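Local coordinates for protein minor fimbrium tip subunit Mfa3 (Porphyromonas gingivalis ATCC 33277, PDB 5NF4) that forms part of the tip of the minor (Mfa1) fimbriae, filaments that mediate biofilm formation and adhesion to host cells and other oral bacteria, at residues A[219-224]-A[230-235]. Sequence-based numbering, arbitrary orientation.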
ATOM      1  N   ASN A 219       1.430   3.929  10.934  1.00 27.28           N
ATOM      2  CA  ASN A 219       0.032   4.333  10.954  1.00 28.70           C
ATOM      3  C   ASN A 219      -0.861   3.166  11.354  1.00 28.29           C
ATOM      4  O   ASN A 219      -0.679   2.057  10.879  1.00 29.20           O
ATOM      5  CB  ASN A 219      -0.324   4.845   9.562  1.00 29.69           C
ATOM      6  CG  ASN A 219      -1.668   5.575   9.499  1.00 28.91           C
ATOM      7  OD1 ASN A 219      -2.459   5.604  10.441  1.00 27.47           O
ATOM      8  ND2 ASN A 219      -1.938   6.131   8.335  1.00 28.49           N
ATOM      9  N   VAL A 220      -1.844   3.424  12.216  1.00 26.60           N
ATOM     10  CA  VAL A 220      -2.808   2.413  12.593  1.00 26.00           C
ATOM     11  C   VAL A 220      -3.728   2.069  11.418  1.00 27.90           C
ATOM     12  O   VAL A 220      -4.189   0.950  11.289  1.00 29.99           O
ATOM     13  CB  VAL A 220      -3.677   2.926  13.756  1.00 35.60           C
ATOM     14  CG1 VAL A 220      -5.024   2.243  13.862  1.00 46.32           C
ATOM     15  CG2 VAL A 220      -2.923   2.740  15.021  1.00 38.18           C
ATOM     16  N   HIS A 221      -4.019   3.093  10.641  1.00 26.61           N
ATOM     17  CA  HIS A 221      -5.051   3.010   9.612  1.00 26.32           C
ATOM     18  C   HIS A 221      -4.561   2.992   8.187  1.00 26.58           C
ATOM     19  O   HIS A 221      -3.644   3.728   7.806  1.00 28.62           O
ATOM     20  CB  HIS A 221      -5.982   4.195   9.708  1.00 26.41           C
ATOM     21  CG  HIS A 221      -6.758   4.277  10.978  1.00 28.47           C
ATOM     22  ND1 HIS A 221      -6.451   5.186  11.972  1.00 29.26           N
ATOM     23  CD2 HIS A 221      -7.815   3.562  11.432  1.00 29.09           C
ATOM     24  CE1 HIS A 221      -7.300   5.031  12.971  1.00 30.65           C
ATOM     25  NE2 HIS A 221      -8.137   4.046  12.669  1.00 30.02           N
ATOM     26  N   TYR A 222      -5.280   2.200   7.404  1.00 27.72           N
ATOM     27  CA  TYR A 222      -5.197   2.303   5.967  1.00 26.32           C
ATOM     28  C   TYR A 222      -6.458   2.950   5.414  1.00 27.41           C
ATOM     29  O   TYR A 222      -7.488   3.092   6.082  1.00 27.54           O
ATOM     30  CB  TYR A 222      -4.967   0.943   5.348  1.00 27.69           C
ATOM     31  CG  TYR A 222      -6.117  -0.040   5.343  1.00 27.82           C
ATOM     32  CD1 TYR A 222      -7.031  -0.079   4.285  1.00 28.46           C
ATOM     33  CD2 TYR A 222      -6.266  -0.962   6.347  1.00 28.72           C
ATOM     34  CE1 TYR A 222      -8.056  -0.976   4.283  1.00 32.06           C
ATOM     35  CE2 TYR A 222      -7.296  -1.874   6.351  1.00 31.10           C
ATOM     36  CZ  TYR A 222      -8.190  -1.874   5.296  1.00 33.45           C
ATOM     37  OH  TYR A 222      -9.214  -2.770   5.260  1.00 35.18           O
ATOM     38  N   ARG A 223      -6.353   3.321   4.153  1.00 28.19           N
ATOM     39  CA  ARG A 223      -7.445   3.953   3.440  1.00 26.54           C
ATOM     40  C   ARG A 223      -7.455   3.450   2.018  1.00 28.44           C
ATOM     41  O   ARG A 223      -6.395   3.266   1.438  1.00 30.91           O
ATOM     42  CB  ARG A 223      -7.248   5.471   3.475  1.00 30.82           C
ATOM     43  CG  ARG A 223      -8.456   6.281   3.129  1.00 34.87           C
ATOM     44  CD  ARG A 223      -8.107   7.788   2.965  1.00 36.20           C
ATOM     45  NE  ARG A 223      -9.239   8.713   3.185  1.00 39.15           N
ATOM     46  CZ  ARG A 223      -9.379   9.910   2.627  1.00 43.08           C
ATOM     47  NH1 ARG A 223      -8.512  10.344   1.723  1.00 47.85           N
ATOM     48  NH2 ARG A 223     -10.412  10.680   2.964  1.00 41.84           N
ATOM     49  N   LEU A 224      -8.633   3.242   1.451  1.00 29.25           N
ATOM     50  CA  LEU A 224      -8.716   2.648   0.113  1.00 29.56           C
ATOM     51  C   LEU A 224      -8.482   3.653  -1.020  1.00 34.26           C
ATOM     52  O   LEU A 224      -8.367   3.265  -2.203  1.00 35.27           O
ATOM     53  CB  LEU A 224     -10.062   1.965  -0.083  1.00 30.28           C
ATOM     54  CG  LEU A 224     -10.252   0.725   0.780  1.00 29.01           C
ATOM     55  CD1 LEU A 224     -11.699   0.337   0.784  1.00 31.17           C
ATOM     56  CD2 LEU A 224      -9.345  -0.447   0.315  1.00 36.05           C
ATOM     57  N   GLU A 230      -2.163  13.787   7.622  1.00 30.74           N
ATOM     58  CA  GLU A 230      -1.348  12.949   8.491  1.00 29.82           C
ATOM     59  C   GLU A 230      -2.184  11.949   9.282  1.00 30.86           C
ATOM     60  O   GLU A 230      -3.376  12.177   9.533  1.00 29.82           O
ATOM     61  CB  GLU A 230      -0.562  13.820   9.462  1.00 30.54           C
ATOM     62  CG  GLU A 230       0.466  14.738   8.827  1.00 33.24           C
ATOM     63  CD  GLU A 230       1.361  15.393   9.844  1.00 36.65           C
ATOM     64  OE1 GLU A 230       1.002  15.379  11.046  1.00 37.33           O
ATOM     65  OE2 GLU A 230       2.438  15.889   9.460  1.00 35.62           O
ATOM     66  N   PRO A 231      -1.546  10.853   9.729  1.00 30.88           N
ATOM     67  CA  PRO A 231      -2.241   9.881  10.554  1.00 28.98           C
ATOM     68  C   PRO A 231      -2.784  10.545  11.821  1.00 28.43           C
ATOM     69  O   PRO A 231      -2.213  11.523  12.327  1.00 31.15           O
ATOM     70  CB  PRO A 231      -1.152   8.844  10.884  1.00 28.20           C
ATOM     71  CG  PRO A 231      -0.135   9.004   9.773  1.00 28.76           C
ATOM     72  CD  PRO A 231      -0.169  10.449   9.415  1.00 32.25           C
ATOM     73  N   ILE A 232      -3.861   9.984  12.349  1.00 28.43           N
ATOM     74  CA  ILE A 232      -4.404  10.402  13.634  1.00 30.85           C
ATOM     75  C   ILE A 232      -3.981   9.464  14.762  1.00 32.08           C
ATOM     76  O   ILE A 232      -3.840   9.898  15.907  1.00 32.52           O
ATOM     77  CB  ILE A 232      -5.947  10.501  13.597  1.00 39.00           C
ATOM     78  CG1 ILE A 232      -6.570   9.165  13.150  1.00 55.28           C
ATOM     79  CG2 ILE A 232      -6.354  11.653  12.629  1.00 37.44           C
ATOM     80  CD1 ILE A 232      -8.087   9.028  13.411  1.00 55.48           C
ATOM     81  N   GLN A 233      -3.762   8.198  14.431  1.00 30.14           N
ATOM     82  CA  GLN A 233      -3.400   7.171  15.408  1.00 30.70           C
ATOM     83  C   GLN A 233      -2.276   6.253  14.945  1.00 30.76           C
ATOM     84  O   GLN A 233      -2.112   6.009  13.767  1.00 29.00           O
ATOM     85  CB  GLN A 233      -4.633   6.348  15.785  1.00 28.59           C
ATOM     86  CG  GLN A 233      -5.693   7.223  16.509  1.00 26.47           C
ATOM     87  CD  GLN A 233      -7.005   6.498  16.810  1.00 28.98           C
ATOM     88  OE1 GLN A 233      -7.490   5.665  16.028  1.00 28.04           O
ATOM     89  NE2 GLN A 233      -7.573   6.800  17.980  1.00 29.79           N
ATOM     90  N   PHE A 234      -1.485   5.760  15.911  1.00 29.98           N
ATOM     91  CA  PHE A 234      -0.221   5.042  15.601  1.00 30.96           C
ATOM     92  C   PHE A 234      -0.141   3.710  16.284  1.00 32.15           C
ATOM     93  O   PHE A 234      -0.584   3.571  17.433  1.00 34.61           O
ATOM     94  CB  PHE A 234       0.984   5.910  16.018  1.00 34.26           C
ATOM     95  CG  PHE A 234       0.939   7.272  15.402  1.00 31.22           C
ATOM     96  CD1 PHE A 234       1.468   7.484  14.161  1.00 28.48           C
ATOM     97  CD2 PHE A 234       0.290   8.316  16.047  1.00 35.37           C
ATOM     98  CE1 PHE A 234       1.392   8.710  13.573  1.00 29.10           C
ATOM     99  CE2 PHE A 234       0.204   9.557  15.464  1.00 36.50           C
ATOM    100  CZ  PHE A 234       0.749   9.753  14.211  1.00 32.41           C
ATOM    101  N   TYR A 235       0.393   2.728  15.546  1.00 32.71           N
ATOM    102  CA  TYR A 235       0.574   1.372  16.021  1.00 32.39           C
ATOM    103  C   TYR A 235       1.811   1.300  16.911  1.00 32.79           C
ATOM    104  O   TYR A 235       2.715   2.119  16.784  1.00 34.27           O
ATOM    105  CB  TYR A 235       0.721   0.411  14.842  1.00 29.80           C
ATOM    106  CG  TYR A 235       0.367  -1.006  15.163  1.00 30.87           C
ATOM    107  CD1 TYR A 235      -0.948  -1.381  15.431  1.00 30.13           C
ATOM    108  CD2 TYR A 235       1.332  -1.967  15.176  1.00 29.61           C
ATOM    109  CE1 TYR A 235      -1.255  -2.670  15.699  1.00 30.36           C
ATOM    110  CE2 TYR A 235       1.042  -3.271  15.467  1.00 31.47           C
ATOM    111  CZ  TYR A 235      -0.258  -3.612  15.743  1.00 32.97           C
ATOM    112  OH  TYR A 235      -0.548  -4.904  16.015  1.00 37.83           O
TER
HETATM  113  O   HOH W   1      -4.470   7.092  11.630  1.00 30.97           O
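Asn-219 OD1 is gripped by a backbone amide and a water and also rests against Pro-231, with Pro-231 CB 3.5 Å from that oxygen. His-221 N donates to OD1 over 3.0 Å, closing an Asx turn; the N-H lies well above the carbonyl plane. The carboxamide swings into this place because its CG stands opposite the main-chain nitrogen (chi1 -168°), which also sets the amide obliquely against CB and CG of Pro-231.

The water, 2.8 Å from OD1 and donating to it, ties the two segments together: it accepts from Gln-233 N and shares a hydrogen bond with His-221 ND1, reached in the plane of the imidazole. One small solvent molecule thus links the asparagine, the histidine and the loop backbone. The direct link is Val-220 N to Gln-233 O, 3.0 Å and nearly straight at 169°, part of a single backbone bridge between Asn-219 and Phe-234 rather than a continuing ladder.

Beyond it, Val-220 divides its two methyls. CG1 sits over the centre of the His-221 ring, 3.6 Å above the plane, whereas CG2 presses on the loop backbone, 3.2 Å from Phe-234 C. At the ring's edge, Gln-233 OE1 comes within 3.1 Å of His-221 CE1, the extended glutamine placing its amide almost coplanar with the imidazole (8°). Ile-232 CD1 approaches the same carbon obliquely.

The contact is surface packing within the connection from strand 210-216 to strand 238-242, folding 230-235 back over residues 219-221, where the chain runs into short strand 221-222. That strand pairs antiparallel with 143-144, Asn-219 ND2 bonds to Glu-255 O, and Tyr-235 stacks on Tyr-150; farther along, Leu-224 packs against helix 132-140 and strand 180-205.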